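Local coordinates for aldehyde dehydrogenase (Listeria monocytogenes, PDB 3K9D), which is probably an oxidoreductase of the aldehyde dehydrogenase family, acting on aldehyde or oxo groups with NAD or NADP as acceptor, at residues K101-A106 with R443-G448; G114-T119 with I139-H144; A150-V155 with I172-V177. All blocks are in the same frame, centred on the assembly; numbering follows the deposited sequence.

How the interactions relate
All three contacts reach one mixed sheet. Interactions 1 and 2 use the two ends of the long strand 102-116: its start pairs with the C-terminal strand 440-447, its end with strand 138-143, and the nearest atoms of the two contacts are about 16 Å apart. Interactions 2 and 3 sit side by side, centres about 8 Å apart, in consecutive beta-alpha-beta units of what is probably, as in relatives, the Rossmann-like cofactor-binding domain. Strand 138-143 joins them: F141 N lies 2.9 Å from S173 O, and F141 O 3.0 Å from M175 N. Interaction 1 is remote, its centre about 39 Å from that of interaction 3, and reaches the second subunit.

Interaction 1. Residues K101-A106 with R443-G448; sequences KVMEVA and RRIATG
M103 and I445 form the middle of an antiparallel ladder between strand 102-106 and strand 443-447, and exchange two backbone hydrogen bonds, M103 N to I445 O and I445 N to M103 O, both 2.9 Å. V105 and R443 form the next hydrogen-bonded pair. T447 N reaches K101 O at 3.1 Å. V102-A446 and E104-R444 are the non-hydrogen-bonded pairs between them. One water bridges the strands near T447, donating to both K101 O and I445 O and lying 2.9 Å from T447 OG1.

Apolar contacts on the M103, V105 and I445 face centre on I445. The M103 chain turns at its last torsion (chi3 -72°), bringing the methyl CE to I445 CG2 at 4.0 Å, while I445 CD1 meets V105 CG2 at 3.7 Å. Across the sheet V102 CG2 touches A446 CB.

Charged groups are directed to third parties. E104 and R444 run side by side on the V102 face with CG against CG at 4.0 Å, yet their charged ends stay apart, E104 OE2 lying 4.4 Å from R444 NE with carboxylate and guanidinium planes turned 53° from each other. E104 instead pairs with K95, and R444 with D432 of the second subunit. R443 donates to the backbone carbonyls of A389 and V394 of that subunit, its NH1 also lying against the CG1 branch of V105.

Strand 92-97 flanks strand 102-106, and a G1 beta bulge at K101 and V102 facing D97 closes that hairpin. Residues R444 to T447 also pair in parallel with a strand of the second subunit, carrying the sheet across the interface, as the oligomerisation arm does in aldehyde dehydrogenases.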
# COMPACT_ATOMS: atom_id res chain seq x y z
N LYS A 101 20.29 2.50 16.76
CA LYS A 101 19.45 3.12 17.80
C LYS A 101 18.04 3.37 17.30
O LYS A 101 17.50 4.47 17.43
CB LYS A 101 20.11 4.37 18.39
CG LYS A 101 21.18 4.05 19.41
CD LYS A 101 21.92 5.31 19.85
CE LYS A 101 23.29 5.40 19.18
NZ LYS A 101 24.30 4.53 19.85
N VAL A 102 17.46 2.33 16.69
CA VAL A 102 16.12 2.36 16.12
C VAL A 102 15.35 1.11 16.59
O VAL A 102 15.78 -0.02 16.36
CB VAL A 102 16.13 2.38 14.57
CG1 VAL A 102 14.70 2.38 14.00
CG2 VAL A 102 16.91 3.57 14.02
N MET A 103 14.22 1.32 17.26
CA MET A 103 13.32 0.24 17.65
C MET A 103 12.14 0.21 16.70
O MET A 103 11.76 1.25 16.15
CB MET A 103 12.82 0.46 19.09
CG MET A 103 13.92 0.75 20.10
SD MET A 103 13.39 0.56 21.82
CE MET A 103 12.33 1.98 22.06
N GLU A 104 11.56 -0.97 16.50
CA GLU A 104 10.38 -1.14 15.64
C GLU A 104 9.23 -1.80 16.40
O GLU A 104 9.43 -2.79 17.11
CB GLU A 104 10.71 -1.94 14.37
CG GLU A 104 11.76 -1.31 13.48
CD GLU A 104 11.93 -2.00 12.14
OE1 GLU A 104 11.02 -2.75 11.70
OE2 GLU A 104 12.98 -1.77 11.51
N VAL A 105 8.03 -1.23 16.23
CA VAL A 105 6.82 -1.65 16.94
C VAL A 105 5.71 -1.82 15.91
O VAL A 105 5.46 -0.92 15.11
CB VAL A 105 6.38 -0.58 18.01
CG1 VAL A 105 4.99 -0.90 18.62
CG2 VAL A 105 7.41 -0.44 19.12
N ALA A 106 5.06 -2.99 15.93
CA ALA A 106 3.91 -3.26 15.09
C ALA A 106 2.68 -2.47 15.56
O ALA A 106 2.33 -2.47 16.75
CB ALA A 106 3.62 -4.74 15.08
N ARG A 443 5.86 1.27 13.42
CA ARG A 443 6.32 2.49 14.08
C ARG A 443 7.80 2.38 14.44
O ARG A 443 8.22 1.41 15.08
CB ARG A 443 5.49 2.77 15.34
CG ARG A 443 6.05 3.84 16.28
CD ARG A 443 5.32 3.84 17.62
NE ARG A 443 3.87 3.87 17.45
CZ ARG A 443 3.00 3.19 18.20
NH1 ARG A 443 3.42 2.39 19.17
NH2 ARG A 443 1.70 3.29 17.95
N ARG A 444 8.59 3.37 14.03
CA ARG A 444 10.00 3.41 14.36
C ARG A 444 10.36 4.48 15.37
O ARG A 444 9.96 5.64 15.24
CB ARG A 444 10.84 3.56 13.10
CG ARG A 444 10.77 2.33 12.22
CD ARG A 444 10.82 2.73 10.80
NE ARG A 444 10.61 1.62 9.88
CZ ARG A 444 9.50 1.45 9.16
NH1 ARG A 444 8.48 2.30 9.29
NH2 ARG A 444 9.42 0.43 8.32
N ILE A 445 11.11 4.07 16.38
CA ILE A 445 11.49 4.95 17.47
C ILE A 445 12.99 5.10 17.36
O ILE A 445 13.72 4.12 17.51
CB ILE A 445 11.08 4.37 18.86
CG1 ILE A 445 9.58 4.10 18.89
CG2 ILE A 445 11.49 5.32 20.00
CD1 ILE A 445 9.17 2.71 18.44
N ALA A 446 13.43 6.32 17.07
CA ALA A 446 14.82 6.58 16.72
C ALA A 446 15.45 7.67 17.57
O ALA A 446 14.83 8.72 17.79
CB ALA A 446 14.93 6.93 15.25
N THR A 447 16.67 7.40 18.02
CA THR A 447 17.48 8.30 18.85
C THR A 447 18.46 9.09 17.99
O THR A 447 19.08 8.53 17.08
CB THR A 447 18.27 7.48 19.91
OG1 THR A 447 17.35 6.69 20.67
CG2 THR A 447 19.07 8.38 20.85
N GLY A 448 18.60 10.39 18.29
CA GLY A 448 19.57 11.25 17.63
C GLY A 448 20.99 10.75 17.69
O GLY A 448 21.48 10.36 18.75
O HOH W 1 15.52 4.53 19.91

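Interaction 2. Residues G114-T119 with I139-H144; sequences GLIPST and IVFSPH
G114 and L115 pair in parallel with F141 and S142, joining the two strands of a beta-alpha-beta unit whose helix is 121-134, part of the probable Rossmann-like domain. The backbone bonds alternate along the ladder: G114 N to V140 O, longer at 3.2 Å, S142 N to G114 O at 2.9 Å, and I116 N to S142 O at 3.0 Å. H144 N adds a weak bond to I116 O (3.2 Å).

On the F141 face, I116 CD1 meets F141 CD1 at 3.5 Å, crossing the ring at a slant. G114, lacking a side chain, lets the phenyl ring lie against its backbone with an edge toward G114 O. I139 CG1 lies over one face of that ring, offset toward its rim. On the other face of the sheet L115 CD2 touches S142 CB at 3.7 Å. Both CB and OG of S118 lie over one face of the H144 imidazole, CB in a CH-pi contact 3.7 Å from the ring centroid and OG 3.6 Å above the middle of the ring.

Farther out, helix 121-134 packs on I116 and F141 through T124, V125 and T129, and helix 148-164 adds I151 and V155. The S142 rotamer (chi1 -178°) carries OG toward T183, where it is hydrogen-bonded to T183 OG1. The bond from N146 N to H144 ND1 helps fix the rotation of the imidazole under S118.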
# COMPACT_ATOMS: atom_id res chain seq x y z
N GLY A 114 -13.45 -6.39 4.81
CA GLY A 114 -13.25 -7.56 3.96
C GLY A 114 -14.39 -7.74 2.98
O GLY A 114 -15.53 -8.00 3.38
N LEU A 115 -14.09 -7.62 1.70
CA LEU A 115 -15.06 -7.91 0.65
C LEU A 115 -14.94 -9.39 0.30
O LEU A 115 -13.85 -9.84 -0.06
CB LEU A 115 -14.81 -7.04 -0.60
CG LEU A 115 -14.68 -5.51 -0.41
CD1 LEU A 115 -14.69 -4.77 -1.73
CD2 LEU A 115 -15.77 -4.97 0.47
N ILE A 116 -16.05 -10.11 0.42
CA ILE A 116 -16.08 -11.58 0.19
C ILE A 116 -16.84 -11.97 -1.09
O ILE A 116 -18.04 -11.71 -1.19
CB ILE A 116 -16.77 -12.32 1.37
CG1 ILE A 116 -16.13 -11.93 2.71
CG2 ILE A 116 -16.77 -13.83 1.16
CD1 ILE A 116 -14.65 -12.23 2.77
N PRO A 117 -16.16 -12.62 -2.05
CA PRO A 117 -16.82 -13.02 -3.29
C PRO A 117 -17.64 -14.32 -3.09
O PRO A 117 -17.36 -15.09 -2.17
CB PRO A 117 -15.65 -13.27 -4.24
CG PRO A 117 -14.56 -13.80 -3.33
CD PRO A 117 -14.74 -13.04 -2.02
N SER A 118 -18.64 -14.54 -3.94
CA SER A 118 -19.46 -15.77 -3.86
C SER A 118 -18.72 -17.02 -4.36
O SER A 118 -19.19 -18.14 -4.14
CB SER A 118 -20.78 -15.60 -4.63
OG SER A 118 -20.54 -15.34 -6.01
N THR A 119 -17.58 -16.82 -5.02
CA THR A 119 -16.81 -17.92 -5.61
C THR A 119 -16.02 -18.69 -4.54
O THR A 119 -16.03 -19.93 -4.54
CB THR A 119 -15.87 -17.41 -6.74
OG1 THR A 119 -15.02 -16.37 -6.23
CG2 THR A 119 -16.70 -16.86 -7.91
N ILE A 139 -12.43 -6.87 12.05
CA ILE A 139 -12.82 -7.01 10.63
C ILE A 139 -14.35 -7.03 10.46
O ILE A 139 -15.06 -7.67 11.23
CB ILE A 139 -12.08 -8.23 9.94
CG1 ILE A 139 -12.31 -8.25 8.41
CG2 ILE A 139 -12.41 -9.61 10.64
CD1 ILE A 139 -11.30 -9.06 7.64
N VAL A 140 -14.86 -6.27 9.49
CA VAL A 140 -16.30 -6.25 9.17
C VAL A 140 -16.47 -6.67 7.71
O VAL A 140 -15.91 -6.04 6.81
CB VAL A 140 -16.97 -4.85 9.37
CG1 VAL A 140 -18.48 -4.95 9.21
CG2 VAL A 140 -16.66 -4.27 10.76
N PHE A 141 -17.24 -7.74 7.49
CA PHE A 141 -17.40 -8.32 6.16
C PHE A 141 -18.56 -7.78 5.36
O PHE A 141 -19.65 -7.53 5.88
CB PHE A 141 -17.48 -9.85 6.22
CG PHE A 141 -16.20 -10.51 6.68
CD1 PHE A 141 -15.10 -10.56 5.84
CD2 PHE A 141 -16.10 -11.05 7.94
CE1 PHE A 141 -13.90 -11.16 6.25
CE2 PHE A 141 -14.91 -11.63 8.37
CZ PHE A 141 -13.81 -11.69 7.51
N SER A 142 -18.29 -7.63 4.06
CA SER A 142 -19.30 -7.40 3.05
C SER A 142 -19.51 -8.70 2.26
O SER A 142 -18.65 -9.10 1.47
CB SER A 142 -18.86 -6.29 2.09
OG SER A 142 -19.86 -6.04 1.14
N PRO A 143 -20.65 -9.37 2.49
CA PRO A 143 -20.97 -10.63 1.81
C PRO A 143 -21.54 -10.42 0.41
O PRO A 143 -22.34 -9.52 0.19
CB PRO A 143 -22.02 -11.28 2.73
CG PRO A 143 -22.69 -10.12 3.40
CD PRO A 143 -21.69 -8.99 3.47
N HIS A 144 -21.11 -11.25 -0.53
CA HIS A 144 -21.76 -11.31 -1.82
C HIS A 144 -23.16 -11.85 -1.52
O HIS A 144 -23.29 -12.80 -0.74
CB HIS A 144 -20.98 -12.22 -2.78
CG HIS A 144 -21.45 -12.14 -4.20
ND1 HIS A 144 -22.69 -12.57 -4.60
CD2 HIS A 144 -20.83 -11.68 -5.31
CE1 HIS A 144 -22.83 -12.36 -5.90
NE2 HIS A 144 -21.71 -11.83 -6.36

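Interaction 3. Residues A150-V155 with I172-V177; sequences AILETV and ISCMTV
Within the beta-alpha-beta crossover made of strand 138-143, helix 148-164 and strand 172-174, V155, L152 and I151 of the helix pack on C174 of the closing strand. The two run nearly antiparallel, at 163° between the axes of the short segments, and the helix side chains meet side chains and backbone of 172-177 without direct hydrogen bonds.

C174 is the hub. Its sulfur swings anti to the backbone N (chi1 -171°) and touches two helix side chains, with I151 CG2 and L152 CD2 each 3.8 Å from C174 SG. The CB of the same cysteine receives V155 CG2 and L152 CD2, both also at 3.8 Å. The second branch of V155, CG1, reaches back along the strand to the backbone carbon of S173 and, more loosely, to I172 CG2 at 4.3 Å.

L152 CD2 extends past the strand end, lying against T176 CG2 at 3.9 Å and against M175 O. That carbonyl is buried here without a clear partner; C174 SG is 3.5 Å from M175 O. The hydroxyl of T176 turns to E13.

One turn of the helix is tied internally, T154 N and T154 OG1 reaching A150 O from opposite faces of its carbonyl plane.

Around the contact, I151 and T154 rest on helix 121-134 and A150 on helix 51-62; strand 138-143 lies beside strand 172-174, while S173 and M175 face helix 6-28.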
# COMPACT_ATOMS: atom_id res chain seq x y z
N ALA A 150 -24.18 -18.61 4.02
CA ALA A 150 -22.94 -19.35 4.26
C ALA A 150 -21.87 -18.48 4.90
O ALA A 150 -21.14 -18.92 5.80
CB ALA A 150 -22.43 -19.95 2.94
N ILE A 151 -21.79 -17.22 4.46
CA ILE A 151 -20.82 -16.26 5.00
C ILE A 151 -21.19 -15.91 6.44
O ILE A 151 -20.34 -16.01 7.30
CB ILE A 151 -20.69 -15.00 4.13
CG1 ILE A 151 -20.08 -15.36 2.76
CG2 ILE A 151 -19.75 -14.00 4.77
CD1 ILE A 151 -20.31 -14.32 1.71
N LEU A 152 -22.45 -15.55 6.66
CA LEU A 152 -22.98 -15.24 7.98
C LEU A 152 -22.75 -16.37 8.96
O LEU A 152 -22.33 -16.11 10.08
CB LEU A 152 -24.48 -14.89 7.92
CG LEU A 152 -24.91 -13.50 7.46
CD1 LEU A 152 -26.42 -13.40 7.51
CD2 LEU A 152 -24.27 -12.44 8.36
N GLU A 153 -22.98 -17.61 8.53
CA GLU A 153 -22.76 -18.78 9.39
C GLU A 153 -21.28 -19.08 9.68
O GLU A 153 -20.96 -19.44 10.81
CB GLU A 153 -23.52 -20.01 8.88
CG GLU A 153 -23.28 -21.31 9.66
CD GLU A 153 -23.88 -21.31 11.06
OE1 GLU A 153 -24.48 -20.31 11.49
OE2 GLU A 153 -23.76 -22.34 11.74
N THR A 154 -20.41 -18.89 8.70
CA THR A 154 -18.94 -18.87 8.91
C THR A 154 -18.52 -17.82 9.94
O THR A 154 -17.73 -18.10 10.85
CB THR A 154 -18.16 -18.56 7.60
OG1 THR A 154 -18.67 -19.35 6.53
CG2 THR A 154 -16.66 -18.82 7.77
N VAL A 155 -19.06 -16.61 9.78
CA VAL A 155 -18.80 -15.52 10.71
C VAL A 155 -19.31 -15.87 12.10
O VAL A 155 -18.58 -15.73 13.07
CB VAL A 155 -19.37 -14.16 10.20
CG1 VAL A 155 -19.35 -13.10 11.32
CG2 VAL A 155 -18.57 -13.69 9.00
N ILE A 172 -15.34 -9.36 15.13
CA ILE A 172 -15.56 -10.11 13.88
C ILE A 172 -17.04 -10.07 13.54
O ILE A 172 -17.86 -10.63 14.27
CB ILE A 172 -15.09 -11.60 14.00
CG1 ILE A 172 -13.60 -11.66 14.39
CG2 ILE A 172 -15.38 -12.36 12.69
CD1 ILE A 172 -13.23 -12.90 15.14
N SER A 173 -17.38 -9.37 12.47
CA SER A 173 -18.77 -9.15 12.13
C SER A 173 -19.02 -9.18 10.63
O SER A 173 -18.08 -9.23 9.84
CB SER A 173 -19.29 -7.84 12.77
OG SER A 173 -18.59 -6.71 12.26
N CYS A 174 -20.29 -9.11 10.25
CA CYS A 174 -20.68 -9.20 8.85
C CYS A 174 -21.98 -8.46 8.67
O CYS A 174 -22.88 -8.58 9.51
CB CYS A 174 -20.87 -10.68 8.47
SG CYS A 174 -21.12 -11.04 6.72
N MET A 175 -22.08 -7.67 7.59
CA MET A 175 -23.36 -7.11 7.13
C MET A 175 -24.37 -8.24 6.91
O MET A 175 -24.05 -9.26 6.28
CB MET A 175 -23.17 -6.36 5.80
CG MET A 175 -22.15 -5.21 5.83
SD MET A 175 -21.69 -4.64 4.19
CE MET A 175 -23.32 -4.30 3.53
N THR A 176 -25.58 -8.05 7.42
CA THR A 176 -26.63 -9.06 7.32
C THR A 176 -27.59 -8.74 6.18
O THR A 176 -28.36 -9.61 5.74
CB THR A 176 -27.41 -9.19 8.64
OG1 THR A 176 -28.05 -7.94 8.95
CG2 THR A 176 -26.47 -9.58 9.77
N VAL A 177 -27.53 -7.49 5.72
CA VAL A 177 -28.31 -6.98 4.59
C VAL A 177 -27.35 -6.44 3.50
O VAL A 177 -26.85 -5.31 3.62
CB VAL A 177 -29.28 -5.83 5.04
CG1 VAL A 177 -30.15 -5.37 3.87
CG2 VAL A 177 -30.15 -6.25 6.21